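Local coordinates for protein beta-d-glucoside glucohydrolase (Hypocrea jecorina, PDB 3ZZ1) that probably hydrolyses terminal, non-reducing beta-D-glucosyl residues with release of beta-D-glucose, as a secreted family 3 beta-glucosidase of cellulose degradation, at residues 420-425 with 470-475; 350-355 with 463-468; 409-414 with 426-431; 478-481 with 485-488; 329-334 with 511-516. All coordinates share one frame; numbering follows the deposited sequence.

Contact 1 of 5, residues 420-425 with 470-475; sequences SGASAA and AGANSN
The side-chain amide nitrogen ND2 of Asn-473 donates to the backbone O of Ala-425 over 2.8 Å, and an N-H...O angle of 167° makes the bond nearly straight. The acceptor lies in the plane of the Asn-473 amide, 2° out of it, although the nitrogen is tilted from the plane of the Ala-425 carbonyl. ND2 also donates to the backbone O of Lys-428, so both of these carbonyls are served by the one amide nitrogen. The other end of the group is fixed as well: Asn-473 OD1 accepts from Asn-475 N at 2.7 Å, in the carbonyl plane, which makes an Asx turn in the chain that follows the helix. CG anti to the backbone N (chi1 -162°) carries the amide toward the Ala-425 carbonyl, while CB rests 4.0 Å from Ala-425 CB. Beside this polar grip, Ala-472 packs on Ala-422: Ala-472 CB sits 3.4 Å from Ala-422 O and 4.0 Å from Ala-422 CB, and the CA atoms of this pair are 5.4 Å apart. A leucine in place of Asn-473 would probably leave the carbonyls of Ala-425 and Lys-428 without this donor and undo the Asx turn. A neutral amide used at both ends therefore ties the closing turn of helix 418-425 to the chain after helix 462-472, while alanines permit the close approach.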
loop_
_atom_site.group_PDB
_atom_site.type_symbol
_atom_site.label_atom_id
_atom_site.label_comp_id
_atom_site.label_asym_id
_atom_site.label_seq_id
_atom_site.Cartn_x
_atom_site.Cartn_y
_atom_site.Cartn_z
ATOM N N SER A 420 -6.513 -17.092 32.595
ATOM C CA SER A 420 -6.107 -15.780 33.104
ATOM C C SER A 420 -7.013 -14.674 32.565
ATOM O O SER A 420 -7.441 -13.792 33.313
ATOM C CB SER A 420 -4.650 -15.483 32.747
ATOM O OG SER A 420 -3.759 -16.330 33.449
ATOM N N GLY A 421 -7.307 -14.737 31.267
ATOM C CA GLY A 421 -8.219 -13.797 30.622
ATOM C C GLY A 421 -9.622 -13.835 31.206
ATOM O O GLY A 421 -10.265 -12.793 31.360
ATOM N N ALA A 422 -10.095 -15.038 31.524
ATOM C CA ALA A 422 -11.393 -15.213 32.174
ATOM C C ALA A 422 -11.404 -14.567 33.560
ATOM O O ALA A 422 -12.322 -13.810 33.885
ATOM C CB ALA A 422 -11.762 -16.698 32.262
ATOM N N SER A 423 -10.374 -14.860 34.357
ATOM C CA SER A 423 -10.232 -14.309 35.707
ATOM C C SER A 423 -10.208 -12.788 35.698
ATOM O O SER A 423 -10.858 -12.146 36.525
ATOM C CB SER A 423 -8.965 -14.841 36.384
ATOM O OG SER A 423 -9.144 -16.177 36.814
ATOM N N ALA A 424 -9.454 -12.220 34.758
ATOM C CA ALA A 424 -9.359 -10.773 34.604
ATOM C C ALA A 424 -10.703 -10.142 34.232
ATOM O O ALA A 424 -11.063 -9.095 34.762
ATOM C CB ALA A 424 -8.300 -10.423 33.570
ATOM N N ALA A 425 -11.442 -10.792 33.335
ATOM C CA ALA A 425 -12.707 -10.252 32.820
ATOM C C ALA A 425 -13.906 -10.418 33.760
ATOM O O ALA A 425 -14.875 -9.661 33.665
ATOM C CB ALA A 425 -13.020 -10.847 31.455
ATOM N N ALA A 470 -15.577 -14.371 26.884
ATOM C CA ALA A 470 -17.036 -14.349 26.716
ATOM C C ALA A 470 -17.747 -15.255 27.727
ATOM O O ALA A 470 -18.892 -14.997 28.103
ATOM C CB ALA A 470 -17.428 -14.718 25.292
ATOM N N GLY A 471 -17.063 -16.310 28.163
ATOM C CA GLY A 471 -17.570 -17.170 29.232
ATOM C C GLY A 471 -17.630 -16.476 30.587
ATOM O O GLY A 471 -18.388 -16.888 31.469
ATOM N N ALA A 472 -16.843 -15.413 30.746
ATOM C CA ALA A 472 -16.724 -14.711 32.025
ATOM C C ALA A 472 -17.263 -13.276 32.024
ATOM O O ALA A 472 -17.296 -12.629 33.072
ATOM C CB ALA A 472 -15.281 -14.741 32.505
ATOM N N ASN A 473 -17.690 -12.781 30.864
ATOM C CA ASN A 473 -18.134 -11.387 30.739
ATOM C C ASN A 473 -19.158 -11.176 29.619
ATOM O O ASN A 473 -18.970 -11.658 28.500
ATOM C CB ASN A 473 -16.920 -10.460 30.548
ATOM C CG ASN A 473 -17.236 -9.000 30.835
ATOM O OD1 ASN A 473 -18.018 -8.366 30.122
ATOM N ND2 ASN A 473 -16.607 -8.453 31.870
ATOM N N SER A 474 -20.225 -10.443 29.930
ATOM C CA SER A 474 -21.301 -10.161 28.973
ATOM C C SER A 474 -20.968 -9.076 27.948
ATOM O O SER A 474 -21.613 -8.994 26.903
ATOM C CB SER A 474 -22.581 -9.761 29.712
ATOM O OG SER A 474 -23.336 -10.897 30.082
ATOM N N ASN A 475 -19.971 -8.248 28.253
ATOM C CA ASN A 475 -19.687 -7.052 27.463
ATOM C C ASN A 475 -18.258 -7.015 26.943
ATOM O O ASN A 475 -17.404 -6.298 27.477
ATOM C CB ASN A 475 -19.991 -5.796 28.282
ATOM C CG ASN A 475 -21.473 -5.595 28.502
ATOM O OD1 ASN A 475 -22.230 -5.374 27.554
ATOM N ND2 ASN A 475 -21.900 -5.671 29.757
#

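Contact 2 of 5, residues 350-355 with 463-468; sequences AVVGSA and NALVQA
Leu-465 reaches from helix 462-472 with its two methyls divided between neighbouring residues of the 350-355 segment. CD1 lies 3.9 Å from Val-352 CG1, and CD2 lies 4.0 Å from Gly-353 CA. The leucine has CG anti to its backbone nitrogen (chi1 -175°), which extends the fork away from the helix and brings one branch to the end of the strand and the other to the loop residue after it. In Val-352 it is CG1, anti to the backbone N (chi1 175°), that makes the close approach to the leucine; the two side chains cross obliquely. Gly-353 follows directly, with a phi of 125° at which a CB would press on the carbonyl O of Val-352. The same imagined CB would stand about as near to Leu-465 CD2 as the glycine CA does now. All three touching residues are buried, and the contact is purely apolar. Leu-465 also rests on Val-433 of strand 430-437, and Val-352 on Ala-424 of helix 418-425, so two helices share this face. Helix 462-472 links the parallel neighbours 430-437 and 476-482 in a beta-alpha-beta unit, and its lean onto strand 348-352 is in keeping with the alpha/beta sandwich of the family 3 C-terminal domain.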
loop_
_atom_site.group_PDB
_atom_site.type_symbol
_atom_site.label_atom_id
_atom_site.label_comp_id
_atom_site.label_asym_id
_atom_site.label_seq_id
_atom_site.Cartn_x
_atom_site.Cartn_y
_atom_site.Cartn_z
ATOM N N ALA A 350 -11.419 -4.664 32.053
ATOM C CA ALA A 350 -10.416 -5.711 31.887
ATOM C C ALA A 350 -9.709 -5.559 30.536
ATOM O O ALA A 350 -10.349 -5.336 29.506
ATOM C CB ALA A 350 -11.041 -7.087 32.010
ATOM N N VAL A 351 -8.385 -5.667 30.556
ATOM C CA VAL A 351 -7.581 -5.628 29.345
ATOM C C VAL A 351 -6.882 -6.977 29.247
ATOM O O VAL A 351 -6.165 -7.380 30.160
ATOM C CB VAL A 351 -6.568 -4.449 29.359
ATOM C CG1 VAL A 351 -5.655 -4.499 28.145
ATOM C CG2 VAL A 351 -7.308 -3.109 29.399
ATOM N N VAL A 352 -7.117 -7.679 28.144
ATOM C CA VAL A 352 -6.720 -9.080 28.021
ATOM C C VAL A 352 -6.016 -9.344 26.694
ATOM O O VAL A 352 -6.509 -8.955 25.630
ATOM C CB VAL A 352 -7.948 -10.022 28.169
ATOM C CG1 VAL A 352 -7.564 -11.480 27.912
ATOM C CG2 VAL A 352 -8.589 -9.878 29.549
ATOM N N GLY A 353 -4.865 -10.008 26.765
ATOM C CA GLY A 353 -4.120 -10.402 25.569
ATOM C C GLY A 353 -2.685 -9.912 25.579
ATOM O O GLY A 353 -2.405 -8.795 26.012
ATOM N N SER A 354 -1.768 -10.747 25.100
ATOM C CA SER A 354 -0.362 -10.362 25.015
ATOM C C SER A 354 -0.164 -9.162 24.092
ATOM O O SER A 354 0.768 -8.385 24.283
ATOM C CB SER A 354 0.485 -11.530 24.532
ATOM O OG SER A 354 0.120 -11.893 23.214
ATOM N N ALA A 355 -1.050 -9.018 23.104
ATOM C CA ALA A 355 -1.003 -7.911 22.136
ATOM C C ALA A 355 -1.414 -6.553 22.725
ATOM O O ALA A 355 -1.353 -5.529 22.042
ATOM C CB ALA A 355 -1.856 -8.237 20.920
ATOM N N ASN A 463 -8.926 -16.898 18.974
ATOM C CA ASN A 463 -10.319 -17.336 18.977
ATOM C C ASN A 463 -10.732 -17.920 20.327
ATOM O O ASN A 463 -11.779 -17.561 20.858
ATOM C CB ASN A 463 -10.592 -18.328 17.839
ATOM C CG ASN A 463 -10.909 -17.637 16.520
ATOM O OD1 ASN A 463 -11.238 -16.448 16.484
ATOM N ND2 ASN A 463 -10.825 -18.386 15.430
ATOM N N ALA A 464 -9.892 -18.796 20.881
ATOM C CA ALA A 464 -10.152 -19.420 22.181
ATOM C C ALA A 464 -10.012 -18.418 23.327
ATOM O O ALA A 464 -10.676 -18.548 24.361
ATOM C CB ALA A 464 -9.233 -20.609 22.398
ATOM N N LEU A 465 -9.149 -17.421 23.140
ATOM C CA LEU A 465 -9.000 -16.359 24.126
ATOM C C LEU A 465 -10.288 -15.540 24.232
ATOM O O LEU A 465 -10.740 -15.241 25.335
ATOM C CB LEU A 465 -7.794 -15.462 23.808
ATOM C CG LEU A 465 -7.428 -14.356 24.814
ATOM C CD1 LEU A 465 -7.072 -14.915 26.201
ATOM C CD2 LEU A 465 -6.279 -13.528 24.269
ATOM N N VAL A 466 -10.876 -15.199 23.085
ATOM C CA VAL A 466 -12.124 -14.430 23.045
ATOM C C VAL A 466 -13.285 -15.251 23.615
ATOM O O VAL A 466 -14.112 -14.723 24.366
ATOM C CB VAL A 466 -12.439 -13.909 21.610
ATOM C CG1 VAL A 466 -13.796 -13.214 21.557
ATOM C CG2 VAL A 466 -11.355 -12.947 21.144
ATOM N N GLN A 467 -13.323 -16.540 23.268
ATOM C CA GLN A 467 -14.325 -17.478 23.791
ATOM C C GLN A 467 -14.291 -17.612 25.317
ATOM O O GLN A 467 -15.343 -17.701 25.954
ATOM C CB GLN A 467 -14.159 -18.857 23.149
ATOM C CG GLN A 467 -14.569 -18.914 21.682
ATOM C CD GLN A 467 -14.130 -20.190 20.995
ATOM O OE1 GLN A 467 -13.225 -20.890 21.464
ATOM N NE2 GLN A 467 -14.770 -20.504 19.874
ATOM N N ALA A 468 -13.089 -17.629 25.894
ATOM C CA ALA A 468 -12.922 -17.731 27.345
ATOM C C ALA A 468 -13.395 -16.463 28.058
ATOM O O ALA A 468 -14.077 -16.535 29.086
ATOM C CB ALA A 468 -11.484 -18.028 27.693
#

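Contact 3 of 5, residues 409-414 with 426-431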
loop_
_atom_site.group_PDB
_atom_site.type_symbol
_atom_site.label_atom_id
_atom_site.label_comp_id
_atom_site.label_asym_id
_atom_site.label_seq_id
_atom_site.Cartn_x
_atom_site.Cartn_y
_atom_site.Cartn_z
ATOM N N GLN A 409 -11.113 1.488 37.339
ATOM C CA GLN A 409 -10.158 0.455 37.731
ATOM C C GLN A 409 -9.836 -0.458 36.537
ATOM O O GLN A 409 -10.742 -0.923 35.842
ATOM C CB GLN A 409 -10.750 -0.345 38.896
ATOM C CG GLN A 409 -10.101 -1.693 39.174
ATOM C CD GLN A 409 -10.936 -2.548 40.112
ATOM O OE1 GLN A 409 -10.966 -2.309 41.322
ATOM N NE2 GLN A 409 -11.623 -3.548 39.556
ATOM N N VAL A 410 -8.549 -0.698 36.294
ATOM C CA VAL A 410 -8.117 -1.527 35.165
ATOM C C VAL A 410 -7.465 -2.811 35.654
ATOM O O VAL A 410 -6.542 -2.771 36.467
ATOM C CB VAL A 410 -7.137 -0.776 34.221
ATOM C CG1 VAL A 410 -6.813 -1.615 32.986
ATOM C CG2 VAL A 410 -7.717 0.562 33.799
ATOM N N THR A 411 -7.960 -3.947 35.162
ATOM C CA THR A 411 -7.338 -5.235 35.453
ATOM C C THR A 411 -6.706 -5.821 34.189
ATOM O O THR A 411 -7.368 -5.977 33.158
ATOM C CB THR A 411 -8.334 -6.232 36.085
ATOM O OG1 THR A 411 -8.939 -5.637 37.241
ATOM C CG2 THR A 411 -7.620 -7.506 36.506
ATOM N N LEU A 412 -5.421 -6.145 34.288
ATOM C CA LEU A 412 -4.651 -6.629 33.149
ATOM C C LEU A 412 -4.323 -8.121 33.234
ATOM O O LEU A 412 -3.797 -8.602 34.246
ATOM C CB LEU A 412 -3.356 -5.818 33.003
ATOM C CG LEU A 412 -2.350 -6.287 31.943
ATOM C CD1 LEU A 412 -2.904 -6.097 30.534
ATOM C CD2 LEU A 412 -1.006 -5.580 32.105
ATOM N N SER A 413 -4.648 -8.838 32.163
ATOM C CA SER A 413 -4.140 -10.180 31.933
ATOM C C SER A 413 -3.283 -10.110 30.673
ATOM O O SER A 413 -3.801 -10.166 29.550
ATOM C CB SER A 413 -5.287 -11.172 31.753
ATOM O OG SER A 413 -4.789 -12.484 31.591
ATOM N N ASN A 414 -1.974 -9.983 30.866
ATOM C CA ASN A 414 -1.076 -9.623 29.771
ATOM C C ASN A 414 -0.484 -10.771 28.954
ATOM O O ASN A 414 0.493 -10.580 28.236
ATOM C CB ASN A 414 0.031 -8.671 30.267
ATOM C CG ASN A 414 1.007 -9.328 31.246
ATOM O OD1 ASN A 414 1.800 -8.635 31.882
ATOM N ND2 ASN A 414 0.959 -10.650 31.369
ATOM N N ARG A 426 -13.837 -11.400 34.660
ATOM C CA ARG A 426 -14.961 -11.720 35.551
ATOM C C ARG A 426 -15.341 -10.543 36.451
ATOM O O ARG A 426 -14.485 -9.966 37.124
ATOM C CB ARG A 426 -14.654 -12.962 36.398
ATOM C CG ARG A 426 -15.896 -13.729 36.862
ATOM C CD ARG A 426 -15.542 -15.052 37.565
ATOM N NE ARG A 426 -14.711 -15.929 36.737
ATOM C CZ ARG A 426 -15.169 -16.717 35.767
ATOM N NH1 ARG A 426 -16.469 -16.760 35.486
ATOM N NH2 ARG A 426 -14.323 -17.466 35.072
ATOM N N GLY A 427 -16.626 -10.188 36.435
ATOM C CA GLY A 427 -17.165 -9.133 37.299
ATOM C C GLY A 427 -16.916 -7.705 36.835
ATOM O O GLY A 427 -17.307 -6.756 37.522
ATOM N N LYS A 428 -16.279 -7.543 35.674
ATOM C CA LYS A 428 -15.974 -6.209 35.143
ATOM C C LYS A 428 -17.082 -5.680 34.232
ATOM O O LYS A 428 -17.818 -6.459 33.618
ATOM C CB LYS A 428 -14.621 -6.189 34.411
ATOM C CG LYS A 428 -13.462 -6.871 35.146
ATOM C CD LYS A 428 -13.250 -6.330 36.566
ATOM C CE LYS A 428 -12.064 -7.000 37.254
ATOM N NZ LYS A 428 -12.241 -8.475 37.376
ATOM N N ASP A 429 -17.198 -4.355 34.157
ATOM C CA ASP A 429 -18.212 -3.707 33.326
ATOM C C ASP A 429 -18.011 -4.011 31.848
ATOM O O ASP A 429 -18.963 -4.375 31.157
ATOM C CB ASP A 429 -18.233 -2.196 33.570
ATOM C CG ASP A 429 -18.646 -1.846 34.987
ATOM O OD1 ASP A 429 -19.764 -2.217 35.390
ATOM O OD2 ASP A 429 -17.857 -1.205 35.703
ATOM N N VAL A 430 -16.775 -3.852 31.374
ATOM C CA VAL A 430 -16.395 -4.253 30.018
ATOM C C VAL A 430 -15.051 -4.978 30.018
ATOM O O VAL A 430 -14.231 -4.799 30.922
ATOM C CB VAL A 430 -16.336 -3.061 29.014
ATOM C CG1 VAL A 430 -17.704 -2.389 28.867
ATOM C CG2 VAL A 430 -15.271 -2.044 29.423
ATOM N N ALA A 431 -14.846 -5.802 28.997
ATOM C CA ALA A 431 -13.592 -6.507 28.803
ATOM C C ALA A 431 -13.111 -6.271 27.381
ATOM O O ALA A 431 -13.847 -6.518 26.424
ATOM C CB ALA A 431 -13.774 -7.995 29.070
#
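This contact lies at the surface end of a beta-alpha-beta connection, in which strand 409-413 passes through helix 418-425 into strand 430-437. The two strands run parallel but are not adjacent, because strand 348-352 lies between them in the sheet. The nearest CA atoms, of Thr-411 and Lys-428, are accordingly 8.7 Å apart, and Lys-428 spans the distance with its side chain. Its CE carbon comes 3.4 Å from Thr-411 OG1 and 4.0 Å from Thr-411 CB, the lysine side chain crossing that of the threonine at about a right angle. Gln-409 brings its amide end to the same carbon, with NE2 4.2 Å from Lys-428 CE. Both approaches are van der Waals touches. The lysine chain is folded, with bends at chi2 (-54°) and chi4 (-60°), and the second bend turns the ammonium back toward its own turn. There NZ donates to Arg-426 O over 2.7 Å and also to the backbone O of Ala-424, in the last turn of helix 418-425. Gly-427, with positive phi, carries the chain round between the acceptor Arg-426 and the lysine. A methionine in place of Lys-428 would probably leave the carbonyls of Arg-426 and Ala-424 without their charged donor and the end of the helix less firmly tied. The ammonium group is thus directed to carbonyls at the C-terminal end of the helix, where the helix dipole would be expected to welcome it, while the CE methylene, probably polarised by the neighbouring ammonium, lies against the threonine oxygen.

Contact 4 of 5, residues 478-481 with 485-488; sequences VVVH and AIIL
Residues 478-481 have ordinary beta-strand backbone angles, whereas 485-488 is irregular chain that has turned back and runs roughly antiparallel to them before helix 489-492 begins. Leu-488 stands at the N-cap position of that helix. The backbones stay well apart, the nearest CA atoms being those of Val-480 and Ile-486 at 9.1 Å, so side chains alone bridge the gap. Val-480 supplies both of its methyls from the strand. CG1 meets Ile-486 CD1 at 3.6 Å, and CG2 faces Leu-488 CD2 at a looser 4.5 Å. Ile-486 reaches across with CG1 anti to its carbonyl carbon (chi1 -73°) and the chain extended to CD1, so that the delta methyl rather than CG2 does the touching. The side chains of Val-480 and Ile-486 lie alongside each other, pointing opposite ways. Both also rest on Trp-502 of strand 497-502, and Val-480 further touches Ile-435 of strand 430-437. Val-479 and His-481, the alternate residues of the strand, instead pack toward helix 510-518. The returning segment has a polar tie as well, from Ala-485 O to Arg-453 NH1. Across this contact, between three buried residues, the attraction is dispersion and the hydrophobic effect, with one valine methyl turned to each partner.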
loop_
_atom_site.group_PDB
_atom_site.type_symbol
_atom_site.label_atom_id
_atom_site.label_comp_id
_atom_site.label_asym_id
_atom_site.label_seq_id
_atom_site.Cartn_x
_atom_site.Cartn_y
_atom_site.Cartn_z
ATOM N N VAL A 478 -13.652 -6.643 21.182
ATOM C CA VAL A 478 -12.527 -7.306 20.531
ATOM C C VAL A 478 -11.762 -6.300 19.681
ATOM O O VAL A 478 -12.320 -5.705 18.751
ATOM C CB VAL A 478 -12.990 -8.486 19.648
ATOM C CG1 VAL A 478 -11.802 -9.104 18.917
ATOM C CG2 VAL A 478 -13.708 -9.541 20.484
ATOM N N VAL A 479 -10.489 -6.110 20.014
ATOM C CA VAL A 479 -9.612 -5.246 19.240
ATOM C C VAL A 479 -8.634 -6.120 18.473
ATOM O O VAL A 479 -7.931 -6.945 19.056
ATOM C CB VAL A 479 -8.865 -4.223 20.131
ATOM C CG1 VAL A 479 -7.896 -3.386 19.299
ATOM C CG2 VAL A 479 -9.861 -3.320 20.855
ATOM N N VAL A 480 -8.619 -5.937 17.156
ATOM C CA VAL A 480 -7.799 -6.731 16.253
ATOM C C VAL A 480 -6.738 -5.861 15.587
ATOM O O VAL A 480 -7.059 -4.829 14.992
ATOM C CB VAL A 480 -8.660 -7.383 15.149
ATOM C CG1 VAL A 480 -7.815 -8.304 14.279
ATOM C CG2 VAL A 480 -9.839 -8.141 15.757
ATOM N N HIS A 481 -5.482 -6.281 15.692
ATOM C CA HIS A 481 -4.400 -5.681 14.919
ATOM C C HIS A 481 -3.882 -6.718 13.932
ATOM O O HIS A 481 -3.410 -7.778 14.330
ATOM C CB HIS A 481 -3.276 -5.171 15.829
ATOM C CG HIS A 481 -3.667 -3.988 16.666
ATOM N ND1 HIS A 481 -4.106 -4.109 17.967
ATOM C CD2 HIS A 481 -3.688 -2.664 16.383
ATOM C CE1 HIS A 481 -4.381 -2.911 18.450
ATOM N NE2 HIS A 481 -4.136 -2.015 17.510
ATOM N N ALA A 485 -7.240 -9.664 6.326
ATOM C CA ALA A 485 -8.490 -10.303 6.726
ATOM C C ALA A 485 -8.299 -11.512 7.633
ATOM O O ALA A 485 -7.404 -12.328 7.425
ATOM C CB ALA A 485 -9.306 -10.690 5.507
ATOM N N ILE A 486 -9.150 -11.586 8.649
ATOM C CA ILE A 486 -9.248 -12.720 9.552
ATOM C C ILE A 486 -10.707 -13.136 9.513
ATOM O O ILE A 486 -11.587 -12.278 9.466
ATOM C CB ILE A 486 -8.872 -12.305 10.998
ATOM C CG1 ILE A 486 -7.368 -12.071 11.123
ATOM C CG2 ILE A 486 -9.361 -13.327 12.040
ATOM C CD1 ILE A 486 -6.989 -11.246 12.347
ATOM N N ILE A 487 -10.973 -14.441 9.515
ATOM C CA ILE A 487 -12.350 -14.919 9.622
ATOM C C ILE A 487 -12.823 -14.696 11.066
ATOM O O ILE A 487 -12.231 -15.216 12.017
ATOM C CB ILE A 487 -12.488 -16.409 9.201
ATOM C CG1 ILE A 487 -11.923 -16.637 7.787
ATOM C CG2 ILE A 487 -13.937 -16.876 9.311
ATOM C CD1 ILE A 487 -12.760 -16.063 6.648
ATOM N N LEU A 488 -13.874 -13.896 11.218
ATOM C CA LEU A 488 -14.307 -13.453 12.543
ATOM C C LEU A 488 -15.564 -14.172 13.034
ATOM O O LEU A 488 -16.125 -13.822 14.076
ATOM C CB LEU A 488 -14.518 -11.935 12.548
ATOM C CG LEU A 488 -13.305 -11.049 12.247
ATOM C CD1 LEU A 488 -13.763 -9.654 11.867
ATOM C CD2 LEU A 488 -12.315 -11.009 13.417
#

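Contact 5 of 5, residues 329-334 with 511-516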
loop_
_atom_site.group_PDB
_atom_site.type_symbol
_atom_site.label_atom_id
_atom_site.label_comp_id
_atom_site.label_asym_id
_atom_site.label_seq_id
_atom_site.Cartn_x
_atom_site.Cartn_y
_atom_site.Cartn_z
ATOM N N ASP A 329 -7.468 7.335 12.223
ATOM C CA ASP A 329 -8.520 7.446 11.206
ATOM C C ASP A 329 -8.630 6.224 10.301
ATOM O O ASP A 329 -9.551 6.139 9.480
ATOM C CB ASP A 329 -8.328 8.716 10.360
ATOM C CG ASP A 329 -8.567 9.992 11.152
ATOM O OD1 ASP A 329 -9.158 9.926 12.255
ATOM O OD2 ASP A 329 -8.157 11.069 10.668
ATOM N N GLY A 330 -7.694 5.289 10.457
ATOM C CA GLY A 330 -7.665 4.060 9.662
ATOM C C GLY A 330 -8.300 2.881 10.369
ATOM O O GLY A 330 -8.526 1.831 9.755
ATOM N N ILE A 331 -8.578 3.052 11.663
ATOM C CA ILE A 331 -9.346 2.079 12.435
ATOM C C ILE A 331 -10.716 1.913 11.793
ATOM O O ILE A 331 -11.370 2.894 11.440
ATOM C CB ILE A 331 -9.502 2.511 13.925
ATOM C CG1 ILE A 331 -8.154 2.424 14.649
ATOM C CG2 ILE A 331 -10.554 1.652 14.634
ATOM C CD1 ILE A 331 -8.107 3.125 15.989
ATOM N N VAL A 332 -11.128 0.662 11.620
ATOM C CA VAL A 332 -12.440 0.348 11.076
ATOM C C VAL A 332 -13.292 -0.255 12.195
ATOM O O VAL A 332 -12.964 -1.305 12.740
ATOM C CB VAL A 332 -12.339 -0.628 9.865
ATOM C CG1 VAL A 332 -13.711 -0.877 9.239
ATOM C CG2 VAL A 332 -11.366 -0.084 8.814
ATOM N N LEU A 333 -14.367 0.432 12.563
ATOM C CA LEU A 333 -15.311 -0.134 13.512
ATOM C C LEU A 333 -16.215 -1.080 12.734
ATOM O O LEU A 333 -16.902 -0.659 11.804
ATOM C CB LEU A 333 -16.110 0.961 14.221
ATOM C CG LEU A 333 -17.145 0.523 15.264
ATOM C CD1 LEU A 333 -16.471 -0.065 16.503
ATOM C CD2 LEU A 333 -18.050 1.701 15.630
ATOM N N LEU A 334 -16.183 -2.357 13.106
ATOM C CA LEU A 334 -16.887 -3.410 12.368
ATOM C C LEU A 334 -18.222 -3.763 13.004
ATOM O O LEU A 334 -19.204 -4.023 12.304
ATOM C CB LEU A 334 -16.023 -4.676 12.272
ATOM C CG LEU A 334 -14.750 -4.645 11.419
ATOM C CD1 LEU A 334 -13.979 -5.955 11.579
ATOM C CD2 LEU A 334 -15.055 -4.370 9.948
ATOM N N GLY A 511 -1.532 2.791 20.801
ATOM C CA GLY A 511 -2.367 3.030 21.980
ATOM C C GLY A 511 -3.138 4.339 21.974
ATOM O O GLY A 511 -4.320 4.367 22.316
ATOM N N ASN A 512 -2.469 5.426 21.588
ATOM C CA ASN A 512 -3.101 6.740 21.527
ATOM C C ASN A 512 -4.250 6.759 20.532
ATOM O O ASN A 512 -5.340 7.239 20.845
ATOM C CB ASN A 512 -2.084 7.826 21.172
ATOM C CG ASN A 512 -1.104 8.110 22.297
ATOM O OD1 ASN A 512 -1.409 7.911 23.472
ATOM N ND2 ASN A 512 0.084 8.599 21.936
ATOM N N ALA A 513 -3.995 6.214 19.342
ATOM C CA ALA A 513 -4.998 6.111 18.285
ATOM C C ALA A 513 -6.250 5.356 18.735
ATOM O O ALA A 513 -7.375 5.770 18.431
ATOM C CB ALA A 513 -4.398 5.434 17.066
ATOM N N LEU A 514 -6.043 4.249 19.449
ATOM C CA LEU A 514 -7.143 3.389 19.888
ATOM C C LEU A 514 -8.007 4.082 20.947
ATOM O O LEU A 514 -9.235 4.033 20.881
ATOM C CB LEU A 514 -6.602 2.049 20.414
ATOM C CG LEU A 514 -7.608 0.979 20.858
ATOM C CD1 LEU A 514 -8.525 0.534 19.720
ATOM C CD2 LEU A 514 -6.875 -0.204 21.453
ATOM N N VAL A 515 -7.352 4.729 21.908
ATOM C CA VAL A 515 -8.033 5.492 22.951
ATOM C C VAL A 515 -8.881 6.627 22.360
ATOM O O VAL A 515 -10.019 6.827 22.784
ATOM C CB VAL A 515 -7.032 6.021 24.012
ATOM C CG1 VAL A 515 -7.701 7.019 24.949
ATOM C CG2 VAL A 515 -6.454 4.864 24.810
ATOM N N ASP A 516 -8.329 7.348 21.375
ATOM C CA ASP A 516 -9.065 8.409 20.662
ATOM C C ASP A 516 -10.424 7.885 20.201
ATOM O O ASP A 516 -11.445 8.570 20.329
ATOM C CB ASP A 516 -8.288 8.921 19.434
ATOM C CG ASP A 516 -6.974 9.624 19.790
ATOM O OD1 ASP A 516 -6.752 10.003 20.957
ATOM O OD2 ASP A 516 -6.147 9.804 18.876
#
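This is a buried contact of one isoleucine methyl on helix backbone, between the start of strand 332-336 and a helix lying on the sheet of the C-terminal domain. Ile-331 comes just before that strand, which runs antiparallel to its neighbour 497-502, and it meets the middle of helix 510-518. One methyl does nearly all the work. Ile-331 CD1 lies 3.7 Å from the backbone O of Ala-513, 4.0 Å from Leu-514 CA and 4.5 Å from Ala-513 CB, so it presses on the helix backbone more than on side chains. It gets there because CG1 is anti to the carbonyl carbon (chi1 -69°) and the chain runs on extended (chi2 166°), sending CD1 outward to the helix. The backbones themselves are 7.9 Å apart at their nearest CA atoms, those of Ile-331 and Leu-514. The leucine also turns its end toward Ile-331, and both rest on Val-501 of strand 497-502. Polar bonds of helix 510-518 lie outside this contact, among them the one Asp-516 makes with Arg-324 of helix 320-329, the helix that leads into this segment. The isoleucine methyl thus seats the helix backbone chiefly through van der Waals contact, in a place closed to solvent.

In the fold
The five contacts belong to one alpha/beta domain and follow one sheet. Contacts 1, 2 and 3 crowd its outer end: the centre of contact 1 is 8 Å from those of both others, and Gly-421 CA touches Val-352 CG1 at 3.6 Å. Contacts 2 and 3 share the pairing of strands 348-352 and 409-413. Contact 2 meets contact 4 through Val-466 CG1 and Val-478 CG2, 3.8 Å apart. Contact 4 in turn joins contact 5 where Leu-488 CD1 lies 3.7 Å from Leu-334 CD1. Contacts 1 and 5, with centres 23 Å apart, do not touch. In sequence, the segments of contact 5 enclose all the others.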